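Local coordinates for inositol-1-monophosphatase (Nostoc sp., PDB 5ZHH), which probably hydrolyses the phosphate ester of inositol monophosphates to give free myo-inositol and inorganic phosphate, at residues Ala52-Leu55 with Glu56-Arg60; Ser149-Lys153 with Ser154-Thr158. All coordinates share one frame; numbering follows the deposited sequence.

Contact 1 (Ala52-Leu55 with Glu56-Arg60)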
ATOM      1  N   ALA A  52      -7.575 -12.468 -22.034  1.00 34.48           N
ATOM      2  CA  ALA A  52      -6.806 -13.671 -22.349  1.00 36.02           C
ATOM      3  C   ALA A  52      -6.316 -14.363 -21.082  1.00 33.98           C
ATOM      4  O   ALA A  52      -6.352 -15.595 -20.985  1.00 35.86           O
ATOM      5  CB  ALA A  52      -5.627 -13.325 -23.259  1.00 36.06           C
ATOM      6  N   VAL A  53      -5.862 -13.583 -20.097  1.00 30.07           N
ATOM      7  CA  VAL A  53      -5.412 -14.152 -18.828  1.00 33.12           C
ATOM      8  C   VAL A  53      -6.568 -14.834 -18.103  1.00 33.15           C
ATOM      9  O   VAL A  53      -6.424 -15.948 -17.584  1.00 32.93           O
ATOM     10  CB  VAL A  53      -4.759 -13.063 -17.957  1.00 34.32           C
ATOM     11  CG1 VAL A  53      -4.613 -13.538 -16.523  1.00 35.19           C
ATOM     12  CG2 VAL A  53      -3.409 -12.687 -18.524  1.00 34.16           C
ATOM     13  N   VAL A  54      -7.726 -14.170 -18.038  1.00 29.20           N
ATOM     14  CA  VAL A  54      -8.880 -14.752 -17.349  1.00 29.45           C
ATOM     15  C   VAL A  54      -9.325 -16.036 -18.040  1.00 29.03           C
ATOM     16  O   VAL A  54      -9.551 -17.065 -17.392  1.00 34.45           O
ATOM     17  CB  VAL A  54     -10.040 -13.742 -17.272  1.00 28.79           C
ATOM     18  CG1 VAL A  54     -11.252 -14.408 -16.640  1.00 28.72           C
ATOM     19  CG2 VAL A  54      -9.643 -12.528 -16.459  1.00 26.15           C
ATOM     20  N   LEU A  55      -9.468 -15.990 -19.364  1.00 26.49           N
ATOM     21  CA  LEU A  55      -9.963 -17.153 -20.094  1.00 31.07           C
ATOM     22  C   LEU A  55      -9.024 -18.339 -19.934  1.00 34.43           C
ATOM     23  O   LEU A  55      -9.466 -19.462 -19.683  1.00 37.71           O
ATOM     24  CB  LEU A  55     -10.145 -16.808 -21.572  1.00 38.57           C
ATOM     25  CG  LEU A  55     -11.290 -15.842 -21.882  1.00 41.80           C
ATOM     26  CD1 LEU A  55     -11.423 -15.615 -23.378  1.00 43.46           C
ATOM     27  CD2 LEU A  55     -12.573 -16.388 -21.304  1.00 43.15           C
ATOM     28  N   GLU A  56      -7.718 -18.102 -20.045  1.00 34.26           N
ATOM     29  CA  GLU A  56      -6.773 -19.206 -19.943  1.00 35.21           C
ATOM     30  C   GLU A  56      -6.901 -19.917 -18.602  1.00 34.29           C
ATOM     31  O   GLU A  56      -6.914 -21.151 -18.546  1.00 38.12           O
ATOM     32  CB  GLU A  56      -5.346 -18.696 -20.153  1.00 38.13           C
ATOM     33  CG  GLU A  56      -4.316 -19.804 -20.359  1.00 39.40           C
ATOM     34  CD  GLU A  56      -3.856 -20.427 -19.058  1.00 42.63           C
ATOM     35  OE1 GLU A  56      -3.882 -19.722 -18.024  1.00 40.50           O
ATOM     36  OE2 GLU A  56      -3.470 -21.622 -19.069  1.00 42.16           O
ATOM     37  N   ILE A  57      -7.032 -19.153 -17.514  1.00 29.60           N
ATOM     38  CA  ILE A  57      -7.120 -19.754 -16.187  1.00 31.90           C
ATOM     39  C   ILE A  57      -8.424 -20.526 -16.033  1.00 31.80           C
ATOM     40  O   ILE A  57      -8.428 -21.690 -15.611  1.00 28.88           O
ATOM     41  CB  ILE A  57      -6.960 -18.677 -15.097  1.00 33.17           C
ATOM     42  CG1 ILE A  57      -5.539 -18.106 -15.125  1.00 32.20           C
ATOM     43  CG2 ILE A  57      -7.319 -19.236 -13.721  1.00 32.95           C
ATOM     44  CD1 ILE A  57      -5.341 -16.879 -14.248  1.00 33.02           C
ATOM     45  N   ILE A  58      -9.548 -19.909 -16.404  1.00 33.48           N
ATOM     46  CA  ILE A  58     -10.839 -20.551 -16.183  1.00 33.28           C
ATOM     47  C   ILE A  58     -10.963 -21.817 -17.016  1.00 32.88           C
ATOM     48  O   ILE A  58     -11.445 -22.847 -16.531  1.00 36.38           O
ATOM     49  CB  ILE A  58     -11.988 -19.574 -16.489  1.00 35.50           C
ATOM     50  CG1 ILE A  58     -11.945 -18.381 -15.531  1.00 39.29           C
ATOM     51  CG2 ILE A  58     -13.330 -20.304 -16.427  1.00 36.28           C
ATOM     52  CD1 ILE A  58     -12.303 -18.737 -14.115  1.00 44.17           C
ATOM     53  N   ARG A  59     -10.541 -21.769 -18.284  1.00 34.23           N
ATOM     54  CA  ARG A  59     -10.709 -22.945 -19.135  1.00 41.32           C
ATOM     55  C   ARG A  59      -9.735 -24.056 -18.761  1.00 38.67           C
ATOM     56  O   ARG A  59     -10.043 -25.232 -18.968  1.00 38.38           O
ATOM     57  CB  ARG A  59     -10.562 -22.580 -20.618  1.00 48.10           C
ATOM     58  CG  ARG A  59     -11.177 -21.236 -21.017  1.00 55.29           C
ATOM     59  CD  ARG A  59     -11.669 -21.175 -22.430  1.00 62.25           C
ATOM     60  NE  ARG A  59     -10.832 -21.952 -23.341  1.00 68.37           N
ATOM     61  CZ  ARG A  59     -10.861 -21.840 -24.667  1.00 72.08           C
ATOM     62  NH1 ARG A  59     -11.642 -20.960 -25.249  1.00 73.41           N
ATOM     63  NH2 ARG A  59     -10.082 -22.602 -25.421  1.00 72.78           N
ATOM     64  N   ARG A  60      -8.568 -23.714 -18.204  1.00 36.53           N
ATOM     65  CA  ARG A  60      -7.626 -24.755 -17.791  1.00 38.48           C
ATOM     66  C   ARG A  60      -8.123 -25.499 -16.556  1.00 37.72           C
ATOM     67  O   ARG A  60      -7.955 -26.721 -16.452  1.00 36.87           O
ATOM     68  CB  ARG A  60      -6.241 -24.152 -17.535  1.00 36.24           C
ATOM     69  CG  ARG A  60      -5.238 -25.129 -16.917  1.00 38.44           C
ATOM     70  CD  ARG A  60      -3.808 -24.610 -16.990  1.00 37.40           C
ATOM     71  NE  ARG A  60      -3.728 -23.166 -16.806  1.00 36.30           N
ATOM     72  CZ  ARG A  60      -3.723 -22.568 -15.622  1.00 32.88           C
ATOM     73  NH1 ARG A  60      -3.794 -23.295 -14.515  1.00 31.28           N
ATOM     74  NH2 ARG A  60      -3.649 -21.244 -15.547  1.00 29.30           N
TER
HETATM   75  O   HOH W   1      -3.552 -16.930 -17.921  1.00 38.46           O

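Contact 2 (Ser149-Lys153 with Ser154-Thr158)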
ATOM      1  N   SER A 149     -32.026   2.843   6.875  1.00 35.83           N
ATOM      2  CA  SER A 149     -33.415   2.474   6.668  1.00 36.83           C
ATOM      3  C   SER A 149     -34.271   3.578   6.065  1.00 39.95           C
ATOM      4  O   SER A 149     -35.368   3.279   5.582  1.00 41.02           O
ATOM      5  CB  SER A 149     -34.047   2.005   7.992  1.00 43.73           C
ATOM      6  OG  SER A 149     -33.941   2.990   9.007  1.00 47.71           O
ATOM      7  N   GLU A 150     -33.831   4.835   6.108  1.00 35.17           N
ATOM      8  CA  GLU A 150     -34.587   5.959   5.569  1.00 34.51           C
ATOM      9  C   GLU A 150     -33.948   6.431   4.269  1.00 33.85           C
ATOM     10  O   GLU A 150     -32.729   6.635   4.210  1.00 31.94           O
ATOM     11  CB  GLU A 150     -34.638   7.112   6.568  1.00 36.12           C
ATOM     12  CG  GLU A 150     -35.281   6.755   7.887  1.00 45.22           C
ATOM     13  CD  GLU A 150     -35.170   7.878   8.893  1.00 51.59           C
ATOM     14  OE1 GLU A 150     -35.462   9.036   8.522  1.00 55.55           O
ATOM     15  OE2 GLU A 150     -34.753   7.613  10.040  1.00 53.22           O
ATOM     16  N   LEU A 151     -34.777   6.644   3.248  1.00 32.98           N
ATOM     17  CA  LEU A 151     -34.266   7.126   1.970  1.00 34.66           C
ATOM     18  C   LEU A 151     -33.611   8.495   2.120  1.00 32.03           C
ATOM     19  O   LEU A 151     -32.562   8.756   1.521  1.00 31.56           O
ATOM     20  CB  LEU A 151     -35.399   7.164   0.943  1.00 37.17           C
ATOM     21  CG  LEU A 151     -35.071   7.031  -0.542  1.00 37.78           C
ATOM     22  CD1 LEU A 151     -34.125   5.872  -0.805  1.00 33.89           C
ATOM     23  CD2 LEU A 151     -36.369   6.848  -1.330  1.00 39.11           C
ATOM     24  N   SER A 152     -34.199   9.375   2.940  1.00 31.02           N
ATOM     25  CA  SER A 152     -33.625  10.703   3.162  1.00 32.60           C
ATOM     26  C   SER A 152     -32.237  10.660   3.790  1.00 33.18           C
ATOM     27  O   SER A 152     -31.507  11.655   3.724  1.00 36.02           O
ATOM     28  CB  SER A 152     -34.554  11.542   4.041  1.00 37.14           C
ATOM     29  OG  SER A 152     -34.606  11.027   5.362  1.00 40.27           O
ATOM     30  N   LYS A 153     -31.849   9.545   4.402  1.00 29.81           N
ATOM     31  CA  LYS A 153     -30.532   9.434   5.017  1.00 29.35           C
ATOM     32  C   LYS A 153     -29.591   8.563   4.199  1.00 29.26           C
ATOM     33  O   LYS A 153     -28.512   8.200   4.682  1.00 27.61           O
ATOM     34  CB  LYS A 153     -30.647   8.903   6.448  1.00 36.79           C
ATOM     35  CG  LYS A 153     -31.457   9.813   7.362  1.00 40.38           C
ATOM     36  CD  LYS A 153     -31.768   9.142   8.688  1.00 47.83           C
ATOM     37  CE  LYS A 153     -32.595  10.059   9.571  1.00 53.27           C
ATOM     38  NZ  LYS A 153     -31.941  11.382   9.741  1.00 56.94           N
ATOM     39  N   SER A 154     -29.978   8.212   2.981  1.00 31.12           N
ATOM     40  CA  SER A 154     -29.254   7.245   2.178  1.00 30.17           C
ATOM     41  C   SER A 154     -28.303   7.937   1.214  1.00 28.06           C
ATOM     42  O   SER A 154     -28.479   9.099   0.849  1.00 26.69           O
ATOM     43  CB  SER A 154     -30.230   6.366   1.388  1.00 34.46           C
ATOM     44  OG  SER A 154     -31.027   5.570   2.250  1.00 37.95           O
ATOM     45  N   LEU A 155     -27.276   7.191   0.816  1.00 24.01           N
ATOM     46  CA  LEU A 155     -26.369   7.572  -0.256  1.00 24.82           C
ATOM     47  C   LEU A 155     -26.502   6.506  -1.329  1.00 26.35           C
ATOM     48  O   LEU A 155     -26.356   5.313  -1.038  1.00 26.70           O
ATOM     49  CB  LEU A 155     -24.920   7.664   0.234  1.00 24.46           C
ATOM     50  CG  LEU A 155     -23.884   8.141  -0.791  1.00 24.69           C
ATOM     51  CD1 LEU A 155     -24.148   9.579  -1.221  1.00 25.13           C
ATOM     52  CD2 LEU A 155     -22.464   7.993  -0.247  1.00 24.30           C
ATOM     53  N   LEU A 156     -26.799   6.925  -2.551  1.00 24.10           N
ATOM     54  CA  LEU A 156     -27.043   6.000  -3.646  1.00 23.73           C
ATOM     55  C   LEU A 156     -26.013   6.204  -4.750  1.00 20.64           C
ATOM     56  O   LEU A 156     -25.189   7.118  -4.706  1.00 21.22           O
ATOM     57  CB  LEU A 156     -28.460   6.181  -4.206  1.00 21.43           C
ATOM     58  CG  LEU A 156     -29.610   6.139  -3.196  1.00 23.69           C
ATOM     59  CD1 LEU A 156     -30.937   6.337  -3.943  1.00 22.42           C
ATOM     60  CD2 LEU A 156     -29.627   4.857  -2.396  1.00 26.31           C
ATOM     61  N   VAL A 157     -26.070   5.325  -5.749  1.00 22.34           N
ATOM     62  CA  VAL A 157     -25.217   5.438  -6.927  1.00 23.24           C
ATOM     63  C   VAL A 157     -25.992   4.887  -8.117  1.00 22.16           C
ATOM     64  O   VAL A 157     -26.833   3.998  -7.972  1.00 24.64           O
ATOM     65  CB  VAL A 157     -23.861   4.708  -6.709  1.00 23.41           C
ATOM     66  CG1 VAL A 157     -24.078   3.233  -6.386  1.00 25.35           C
ATOM     67  CG2 VAL A 157     -22.918   4.885  -7.916  1.00 24.45           C
ATOM     68  N   THR A 158     -25.716   5.430  -9.300  1.00 21.11           N
ATOM     69  CA  THR A 158     -26.375   4.974 -10.515  1.00 22.25           C
ATOM     70  C   THR A 158     -25.440   5.218 -11.690  1.00 23.36           C
ATOM     71  O   THR A 158     -24.313   5.697 -11.526  1.00 23.65           O
ATOM     72  CB  THR A 158     -27.745   5.665 -10.721  1.00 23.83           C
ATOM     73  OG1 THR A 158     -28.470   4.975 -11.746  1.00 24.31           O
ATOM     74  CG2 THR A 158     -27.582   7.125 -11.138  1.00 24.70           C
TER

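Contact 1 (Ala52-Leu55 with Glu56-Arg60)
Successive turns in the later part of helix 44-61 bring Val-53 beside Ile-57 and Val-54 beside Ile-58, each pair four residues apart on an amphipathic helix. CG1 of Val-53 lies 4.1 Å from CD1 of Ile-57, and the two side chains run alongside each other in the same direction. Each valine sets CG1 anti to its own backbone N, next to the carbonyl carbon, which sends that methyl forward along the helix to its isoleucine; CG1 of Val-54 thus comes to 4.2 Å from CG1 of Ile-58. Successive backbone bonds hold the helix, among them Ile-58 N to Val-54 O at 3.0 Å. Val-53 O accepts from Ile-57 N and also from a water, which donates its other hydrogen to Glu-56 OE1 (2.8 Å) and so ties that carboxylate back to the preceding turn. Arg-60 grips the same carboxylate side-on: NE reaches Glu-56 OE2 at 2.8 Å and NH2 reaches OE1 of Glu-56 at 2.9 Å, both oxygens lying close to the guanidinium plane. This two-point salt bridge fixes the rotation of both flat groups. Beyond it, Arg-60 NH1 forms a salt bridge with Asp-9 of the second subunit. On the apolar side, Val-53 and Ile-57 pack on Ala-17 of helix 3-25, while Val-54 and Ile-58 touch Ile-86 and Trp-84 of strand 82-90.

Contact 2 (Ser149-Lys153 with Ser154-Thr158)
The side chain of Ser-154 folds back over the short 3-10 turn before it, bringing its hydroxyl against the backbone of Glu-150 and Leu-151. OG donates to Glu-150 O at 2.8 Å and sits 3.6 Å from CA of Leu-151. The torsion makes this reach possible: with chi1 at -65°, OG stands beside the serine's own N, and both donors face back into the turn. Ser-154 N takes the neighbouring carbonyl, Leu-151 O, at 3.0 Å, but comes from well above the carbonyl plane. Glu-150 O has a second donor in Lys-153 N, also at 3.0 Å; the amide and the hydroxyl approach from opposite faces of that carbonyl, which is therefore held from two sides. With an alanine at Ser-154, Glu-150 O keeps the Lys-153 amide but loses the hydroxyl on its other face, and the turn would probably be less firmly fastened to the start of the strand. Farther on, CD1 of Leu-151 comes to 4.5 Å from CD1 of Leu-156, a loose apolar touch that carries the packing from the turn into the strand. The whole piece leads from an exposed turn into buried strand 156-158. That strand lies between strands 185-186 and 205-208, parallel to both: the backbone of Leu-156 bonds to Gly-184 and Arg-186, and that of Val-157 to Gly-205. Leu-156 also packs on Leu-178 of helix 172-181 and on Trp-207.

From the N terminus, the chain first forms helix 3-25 and then helix 44-61, which carries contact 1. It goes on through the larger mixed sheet, whose last strand is 141-142, and turns at contact 2 into strand 156-158 of the smaller five-stranded sheet. Both contacts are local, contact 1 spanning successive turns of one helix and contact 2 a single short turn; they follow in series and neither nests nor crosses. The centres of contacts 1 and 2 lie about 38 Å apart, on opposite sides of the chain's centre. Contact 1 sets helix 44-61 against helix 3-25 and strands 66-69 and 82-90, and reaches the second subunit; contact 2 fastens the entry to the second sheet, where Leu-155 packs on His-97 of the third subunit.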